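Local structure of alpha-fucosidase (Bifidobacterium bifidum, 2EAB) at residues Q676-S681 against Q718-W723. The protein probably hydrolyses alpha-1,2-fucosidic linkages, releasing L-fucose from glycans, this chain being the catalytic piece, a family 95 glycoside hydrolase, of a longer protein. Residues are numbered along the deposited sequence; the frame is centred on the assembly and turned at random.
Sequences QHRHMS and QSNTGW. With EDO (1,2-ethanediol), chain D.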
# COMPACT_ATOMS: atom_id res chain seq x y z
N GLN A 676 -7.62 -24.53 -5.87
CA GLN A 676 -7.76 -23.12 -6.22
C GLN A 676 -7.96 -22.20 -5.02
O GLN A 676 -8.67 -21.20 -5.12
CB GLN A 676 -8.92 -22.93 -7.21
CG GLN A 676 -8.70 -23.53 -8.58
CD GLN A 676 -9.86 -23.21 -9.51
OE1 GLN A 676 -10.10 -22.05 -9.86
NE2 GLN A 676 -10.61 -24.24 -9.89
N HIS A 677 -7.33 -22.52 -3.89
CA HIS A 677 -7.42 -21.65 -2.72
C HIS A 677 -7.00 -20.21 -3.05
O HIS A 677 -6.04 -20.00 -3.79
CB HIS A 677 -6.59 -22.20 -1.56
CG HIS A 677 -6.71 -21.39 -0.30
ND1 HIS A 677 -7.91 -21.25 0.37
CD2 HIS A 677 -5.80 -20.68 0.39
CE1 HIS A 677 -7.72 -20.48 1.43
NE2 HIS A 677 -6.45 -20.12 1.47
N ARG A 678 -7.74 -19.25 -2.51
CA ARG A 678 -7.55 -17.84 -2.86
C ARG A 678 -6.18 -17.28 -2.43
O ARG A 678 -5.56 -16.52 -3.18
CB ARG A 678 -8.68 -16.99 -2.28
CG ARG A 678 -8.68 -15.56 -2.77
CD ARG A 678 -9.98 -14.88 -2.43
NE ARG A 678 -10.06 -13.54 -2.99
CZ ARG A 678 -10.27 -12.44 -2.28
NH1 ARG A 678 -10.45 -12.51 -0.96
NH2 ARG A 678 -10.33 -11.27 -2.89
N HIS A 679 -5.73 -17.65 -1.24
CA HIS A 679 -4.41 -17.26 -0.77
C HIS A 679 -3.33 -18.12 -1.43
O HIS A 679 -3.59 -19.27 -1.78
CB HIS A 679 -4.30 -17.44 0.74
CG HIS A 679 -5.04 -16.40 1.54
ND1 HIS A 679 -6.40 -16.41 1.70
CD2 HIS A 679 -4.58 -15.35 2.24
CE1 HIS A 679 -6.76 -15.39 2.46
NE2 HIS A 679 -5.67 -14.73 2.80
N MET A 680 -2.14 -17.56 -1.55
CA MET A 680 -0.95 -18.28 -2.00
C MET A 680 0.18 -17.90 -1.05
O MET A 680 1.19 -17.31 -1.45
CB MET A 680 -0.59 -17.91 -3.45
CG MET A 680 -1.76 -17.95 -4.42
SD MET A 680 -1.30 -17.73 -6.14
CE MET A 680 -0.45 -16.15 -6.08
N SER A 681 -0.01 -18.23 0.22
CA SER A 681 0.88 -17.74 1.28
C SER A 681 2.29 -18.29 1.18
O SER A 681 3.24 -17.68 1.67
CB SER A 681 0.29 -18.04 2.65
OG SER A 681 -0.96 -17.39 2.82
N GLN A 718 -8.50 -17.94 -14.18
CA GLN A 718 -9.62 -17.47 -13.37
C GLN A 718 -9.46 -16.02 -12.93
O GLN A 718 -8.36 -15.56 -12.61
CB GLN A 718 -9.84 -18.37 -12.15
CG GLN A 718 -10.20 -19.81 -12.50
CD GLN A 718 -11.48 -19.91 -13.32
OE1 GLN A 718 -11.44 -20.21 -14.52
NE2 GLN A 718 -12.61 -19.65 -12.69
N SER A 719 -10.59 -15.32 -12.90
CA SER A 719 -10.64 -13.97 -12.36
C SER A 719 -10.49 -14.00 -10.85
O SER A 719 -10.75 -15.02 -10.20
CB SER A 719 -11.96 -13.31 -12.74
OG SER A 719 -12.01 -11.97 -12.28
N ASN A 720 -10.05 -12.89 -10.29
CA ASN A 720 -10.15 -12.65 -8.86
C ASN A 720 -10.22 -11.15 -8.62
O ASN A 720 -10.31 -10.36 -9.57
CB ASN A 720 -9.00 -13.32 -8.09
CG ASN A 720 -9.46 -13.90 -6.76
OD1 ASN A 720 -9.92 -13.17 -5.88
ND2 ASN A 720 -9.33 -15.21 -6.63
N THR A 721 -10.21 -10.76 -7.35
CA THR A 721 -10.50 -9.39 -6.97
C THR A 721 -9.54 -8.92 -5.89
O THR A 721 -8.84 -9.73 -5.27
CB THR A 721 -11.92 -9.27 -6.40
OG1 THR A 721 -12.02 -10.13 -5.26
CG2 THR A 721 -12.98 -9.64 -7.44
N GLY A 722 -9.52 -7.61 -5.67
CA GLY A 722 -8.81 -7.01 -4.55
C GLY A 722 -7.37 -7.47 -4.40
O GLY A 722 -6.63 -7.54 -5.39
N TRP A 723 -6.98 -7.79 -3.18
CA TRP A 723 -5.59 -8.15 -2.90
C TRP A 723 -5.17 -9.41 -3.65
O TRP A 723 -4.00 -9.57 -4.01
CB TRP A 723 -5.32 -8.32 -1.39
CG TRP A 723 -6.14 -9.40 -0.75
CD1 TRP A 723 -7.31 -9.25 -0.07
CD2 TRP A 723 -5.85 -10.81 -0.74
NE1 TRP A 723 -7.77 -10.47 0.36
CE2 TRP A 723 -6.90 -11.44 -0.05
CE3 TRP A 723 -4.80 -11.59 -1.26
CZ2 TRP A 723 -6.94 -12.82 0.14
CZ3 TRP A 723 -4.85 -12.96 -1.08
CH2 TRP A 723 -5.91 -13.57 -0.38
C1 EDO D . -0.39 -13.91 2.86
O1 EDO D . -1.39 -14.75 2.09
C2 EDO D . -0.90 -13.92 4.35
O2 EDO D . -2.17 -13.12 4.42
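The backbones of 676-679 and 718-723 run in nearly the same direction, yet Arg678 CA and Asn720 CA stay 8.3 Å apart, so the contact is made mainly through side chains. Arg678 spans the gap: CG lies anti to its backbone N (chi1 -171°) and the chain stays extended to NE, carrying the guanidinium to Asn720. There Arg678 NE gives Asn720 OD1 a nearly straight hydrogen bond of 2.9 Å (N-H...O 173°), with OD1 close to the guanidinium plane. Asn720 OD1 also accepts from Thr721 N at 2.8 Å, in the carbonyl plane, and these two bonds fix the amide's rotation. Arg678 NH2 adds a weak, bent bond to Thr721 O, while Thr721 OG1 is hydrogen-bonded to His761 O. Trp723 comes over one face of the guanidinium with CZ2, and Arg678 NH1 lies 3.6 Å from Trp723 NE1; the planes are tilted, so the groups do not stack flat. A leucine in place of Arg678 would probably leave Asn720 OD1 without its charged donor and the Trp723 ring less covered. Trp723 CH2 sits over the centre of the His679 ring, 3.4 Å from His679 NE2, in an oblique aromatic pair with planes at 47°. An ethanediol, probably from the crystallisation liquor, meets the edge of that imidazole and hydrogen-bonds to Ser681 OG. Away from the calcium sites, in the catalytic domain, probably an (alpha/alpha)6 barrel as in family 95, the contact joins the loop before helix 697-711 to residues 718-721 leading into helix 722-734, whose Arg728 NH2 bonds Arg678 O, while Arg710 holds His679 O.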